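Local atomic coordinates of putative phosphoribosyltransferase (Neisseria gonorrhoeae, PDB entry 5VOG), a protein that binds the alarmone ppGpp and is probably a type I phosphoribosyltransferase, although its substrates are not established. Residues D39-I44 against I61-V66; K99-V104 against D127-A132. One frame throughout, in Å; residues are numbered along the deposited sequence.

Contact 1: D39-I44 against I61-V66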
# COMPACT_ATOMS: atom_id res chain seq x y z
N ASP A 39 2.34 -8.74 -15.57
CA ASP A 39 3.07 -9.67 -14.73
C ASP A 39 3.30 -9.15 -13.33
O ASP A 39 3.51 -9.94 -12.41
CB ASP A 39 4.41 -10.01 -15.39
CG ASP A 39 4.23 -10.63 -16.76
OD1 ASP A 39 3.65 -11.74 -16.83
OD2 ASP A 39 4.64 -10.01 -17.77
N ALA A 40 3.23 -7.83 -13.15
CA ALA A 40 3.42 -7.21 -11.84
C ALA A 40 2.88 -5.80 -11.90
O ALA A 40 2.74 -5.22 -12.99
CB ALA A 40 4.90 -7.19 -11.45
N MET A 41 2.55 -5.26 -10.73
CA MET A 41 2.21 -3.86 -10.55
C MET A 41 3.40 -3.12 -9.97
O MET A 41 4.21 -3.70 -9.24
CB MET A 41 1.01 -3.69 -9.61
CG MET A 41 -0.32 -4.05 -10.24
SD MET A 41 -1.69 -3.91 -9.06
CE MET A 41 -1.75 -5.58 -8.40
N ILE A 42 3.51 -1.84 -10.30
CA ILE A 42 4.42 -0.92 -9.62
C ILE A 42 3.55 0.18 -9.04
O ILE A 42 3.08 1.07 -9.76
CB ILE A 42 5.50 -0.36 -10.55
CG1 ILE A 42 6.32 -1.50 -11.16
CG2 ILE A 42 6.40 0.63 -9.79
CD1 ILE A 42 7.29 -1.06 -12.24
N ALA A 43 3.30 0.11 -7.73
CA ALA A 43 2.49 1.11 -7.05
C ALA A 43 3.33 2.34 -6.74
O ALA A 43 4.46 2.21 -6.26
CB ALA A 43 1.91 0.55 -5.76
N ILE A 44 2.79 3.52 -6.98
CA ILE A 44 3.45 4.76 -6.60
C ILE A 44 2.89 5.18 -5.24
O ILE A 44 1.77 5.66 -5.15
CB ILE A 44 3.24 5.87 -7.65
CG1 ILE A 44 3.68 5.40 -9.04
CG2 ILE A 44 4.00 7.12 -7.23
CD1 ILE A 44 3.23 6.36 -10.16
N ILE A 61 -1.31 -10.38 -9.20
CA ILE A 61 0.08 -10.22 -9.59
C ILE A 61 0.79 -9.44 -8.49
O ILE A 61 0.14 -8.64 -7.79
CB ILE A 61 0.22 -9.54 -10.97
CG1 ILE A 61 -0.51 -8.19 -10.98
CG2 ILE A 61 -0.32 -10.44 -12.07
CD1 ILE A 61 -0.44 -7.47 -12.32
N PRO A 62 2.09 -9.63 -8.30
CA PRO A 62 2.78 -8.98 -7.17
C PRO A 62 2.87 -7.47 -7.33
O PRO A 62 2.93 -6.94 -8.45
CB PRO A 62 4.19 -9.60 -7.21
CG PRO A 62 4.35 -10.09 -8.63
CD PRO A 62 2.98 -10.55 -9.04
N ILE A 63 2.91 -6.77 -6.19
CA ILE A 63 3.00 -5.32 -6.14
C ILE A 63 4.42 -4.93 -5.75
O ILE A 63 4.83 -5.12 -4.60
CB ILE A 63 2.01 -4.71 -5.14
CG1 ILE A 63 0.57 -5.16 -5.41
CG2 ILE A 63 2.13 -3.18 -5.14
CD1 ILE A 63 -0.32 -4.92 -4.20
N TYR A 64 5.15 -4.35 -6.69
CA TYR A 64 6.38 -3.63 -6.39
C TYR A 64 6.04 -2.18 -6.08
O TYR A 64 4.94 -1.71 -6.37
CB TYR A 64 7.37 -3.74 -7.56
CG TYR A 64 7.89 -5.15 -7.76
CD1 TYR A 64 9.12 -5.53 -7.25
CD2 TYR A 64 7.12 -6.12 -8.43
CE1 TYR A 64 9.60 -6.84 -7.41
CE2 TYR A 64 7.58 -7.41 -8.59
CZ TYR A 64 8.82 -7.77 -8.08
OH TYR A 64 9.27 -9.06 -8.24
N ALA A 65 6.99 -1.46 -5.47
CA ALA A 65 6.68 -0.12 -4.99
C ALA A 65 7.79 0.88 -5.30
O ALA A 65 8.98 0.57 -5.19
CB ALA A 65 6.42 -0.11 -3.48
N VAL A 66 7.38 2.08 -5.70
CA VAL A 66 8.23 3.26 -5.71
C VAL A 66 7.45 4.33 -4.96
O VAL A 66 6.23 4.23 -4.81
CB VAL A 66 8.59 3.75 -7.14
CG1 VAL A 66 9.28 2.63 -7.92
CG2 VAL A 66 7.33 4.24 -7.87
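M41 and I63 face each other across two neighbouring parallel strands, the first and last elements of a beta-alpha-beta unit in the phosphoribosyltransferase fold: strand 40-45, helix 49-59, strand 63-75. The pair illustrates how a parallel sheet is dressed differently on its two faces. Four backbone bonds stitch the strands, each residue of the first strand that takes part using both its N-H and its carbonyl: M41 N to P62 O (2.9 Å), Y64 N to M41 O, A43 N to Y64 O and V66 N to A43 O.

On the face of M41, A43, I63 and A65, which turns to helix 49-59, the methionine does most of the reaching. Its chain is extended through CB, CG and SD (chi2 177°) and then bends at the sulfur, chi3 -91°, which swings CE over to the second strand. There M41 CE lies 3.8 Å from I63 CG1 and 3.9 Å from I61 CG1, the I61 side chain crossing that of M41 at about a right angle. I61 carries CG1 between its backbone N and carbonyl carbon (chi1 56°), a placement that lays I61 CD1 against the backbone of A40, 3.7 Å from A40 C. Next along this face, the A43 methyl meets I63 CG2.

The other face holds I42, I44, Y64 and V66. I42 CG2 touches V66 CG1, while I44 CG1 meets the other valine branch, V66 CG2, at 4.0 Å. V86 of the second subunit packs on Y64, and A65 O accepts a hydrogen bond from Q87 of that subunit. Within the strand pair, the tyrosine ring turns its edge to the first strand: M41 O lies in the ring plane beside CD2, and A40 CB sits 3.9 Å from Y64 CD2.

Contact 2: K99-V104 against D127-A132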
# COMPACT_ATOMS: atom_id res chain seq x y z
N LYS A 99 9.25 -8.22 -18.90
CA LYS A 99 7.89 -8.49 -18.47
C LYS A 99 7.01 -7.26 -18.66
O LYS A 99 7.47 -6.16 -18.98
CB LYS A 99 7.87 -8.92 -16.99
CG LYS A 99 8.64 -10.20 -16.71
CD LYS A 99 8.06 -11.35 -17.51
CE LYS A 99 8.75 -12.67 -17.19
NZ LYS A 99 8.14 -13.79 -17.95
N ASN A 100 5.71 -7.46 -18.46
CA ASN A 100 4.72 -6.39 -18.55
C ASN A 100 4.43 -5.87 -17.15
O ASN A 100 4.06 -6.66 -16.26
CB ASN A 100 3.43 -6.90 -19.19
CG ASN A 100 3.63 -7.41 -20.59
OD1 ASN A 100 4.46 -6.88 -21.33
ND2 ASN A 100 2.89 -8.44 -20.97
N VAL A 101 4.58 -4.57 -16.93
CA VAL A 101 4.36 -3.99 -15.61
C VAL A 101 3.30 -2.90 -15.70
O VAL A 101 3.25 -2.12 -16.66
CB VAL A 101 5.67 -3.44 -14.99
CG1 VAL A 101 6.65 -4.60 -14.72
CG2 VAL A 101 6.30 -2.38 -15.87
N LEU A 102 2.44 -2.86 -14.68
CA LEU A 102 1.31 -1.94 -14.60
C LEU A 102 1.58 -0.95 -13.47
O LEU A 102 1.57 -1.32 -12.29
CB LEU A 102 0.00 -2.70 -14.34
CG LEU A 102 -1.26 -1.83 -14.28
CD1 LEU A 102 -1.56 -1.25 -15.67
CD2 LEU A 102 -2.45 -2.63 -13.75
N VAL A 103 1.80 0.31 -13.83
CA VAL A 103 2.00 1.38 -12.85
C VAL A 103 0.64 1.78 -12.29
O VAL A 103 -0.31 1.96 -13.06
CB VAL A 103 2.72 2.57 -13.51
CG1 VAL A 103 2.90 3.72 -12.54
CG2 VAL A 103 4.06 2.12 -14.11
N VAL A 104 0.52 1.90 -10.97
CA VAL A 104 -0.77 2.14 -10.31
C VAL A 104 -0.67 3.40 -9.44
O VAL A 104 0.26 3.54 -8.64
CB VAL A 104 -1.21 0.94 -9.46
CG1 VAL A 104 -2.52 1.25 -8.73
CG2 VAL A 104 -1.33 -0.32 -10.30
N ASP A 127 8.85 -5.14 -21.25
CA ASP A 127 8.12 -5.30 -22.50
C ASP A 127 7.08 -4.18 -22.64
O ASP A 127 7.30 -3.21 -23.36
CB ASP A 127 7.46 -6.68 -22.57
CG ASP A 127 6.70 -6.91 -23.87
OD1 ASP A 127 6.77 -6.05 -24.77
OD2 ASP A 127 6.04 -7.97 -23.99
N THR A 128 5.95 -4.32 -21.95
CA THR A 128 4.90 -3.31 -21.94
C THR A 128 4.88 -2.64 -20.57
O THR A 128 4.86 -3.33 -19.54
CB THR A 128 3.53 -3.92 -22.23
OG1 THR A 128 3.51 -4.46 -23.56
CG2 THR A 128 2.42 -2.88 -22.11
N VAL A 129 4.88 -1.31 -20.57
CA VAL A 129 4.57 -0.51 -19.39
C VAL A 129 3.19 0.10 -19.61
O VAL A 129 2.98 0.82 -20.59
CB VAL A 129 5.62 0.59 -19.15
CG1 VAL A 129 5.24 1.43 -17.93
CG2 VAL A 129 7.00 -0.02 -18.98
N GLY A 130 2.26 -0.20 -18.71
CA GLY A 130 0.94 0.40 -18.72
C GLY A 130 0.72 1.20 -17.44
O GLY A 130 1.50 1.11 -16.48
N VAL A 131 -0.34 1.99 -17.43
CA VAL A 131 -0.67 2.77 -16.25
C VAL A 131 -2.16 2.66 -15.96
O VAL A 131 -3.00 2.67 -16.87
CB VAL A 131 -0.22 4.24 -16.38
CG1 VAL A 131 -1.00 4.96 -17.45
CG2 VAL A 131 -0.34 4.97 -15.05
N ALA A 132 -2.49 2.50 -14.68
CA ALA A 132 -3.85 2.39 -14.19
C ALA A 132 -4.03 3.35 -13.03
O ALA A 132 -3.25 3.30 -12.07
CB ALA A 132 -4.16 0.96 -13.73
O HOH W 1 3.75 -9.08 -23.84
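Two adjacent parallel strands of the central phosphoribosyltransferase sheet, 101-105 and 129-133, meet here, and the contact shows how a side chain can add to the backbone pairing of two strands. Between the strands run four backbone bonds: V101 N to T128 O, G130 N to V101 O, V103 N to G130 O and A132 N to V103 O. At the leading end D127 N binds K99 O at 2.8 Å.

N100 then adds a bond from its side chain. With CG beside its own backbone N (chi1 -61°), the amide swings across to the second segment, and N100 OD1 takes the N-H of T128 N at 3.0 Å, the donor tilted only 15° from the amide plane. N100 OD1 also rests 3.2 Å from T128 CB. On the other branch, N100 ND2 gives a hydrogen bond to K37 O and another to a water, 3.1 Å away. Partners on both ends should fix which way round the amide lies.

Farther along, V101 and V129 lie side by side, their CG2 methyls 4.0 Å apart, and V103 CG2 crosses to V129 CG1. On the reverse face L102 sets CD1 over the backbone at G130, where no side chain intervenes, and L102 CD1 also lies against A132 CB (3.9 Å).

The sheet is covered on both faces: V103 and V129 pack under L118 of helix 112-121, L102 and V104 meet L55 of helix 49-59, and strand 40-45 flanks strand 101-105 on the side away from 129-133.

Contacts 1 and 2 are neighbouring pairings in one sheet, their centres 9 Å apart, with strands 40-45 and 101-105 as the shared inner boundary. Four strands thus run in parallel in the order 63-75, 40-45, 101-105, 129-133. The seam is sewn by D39 N to N100 O and I42 N to L102 O, both probable hydrogen bonds of 2.8 Å, and by I44 CD1 against V103 CG1 at 3.6 Å. Contact 1 comes nearer a bound magnesium ion, about 5 Å from the side chain of I44, against about 10 Å from that of V103 in contact 2. The V131 side chain of contact 2 lies about 8 Å from bound ppGpp.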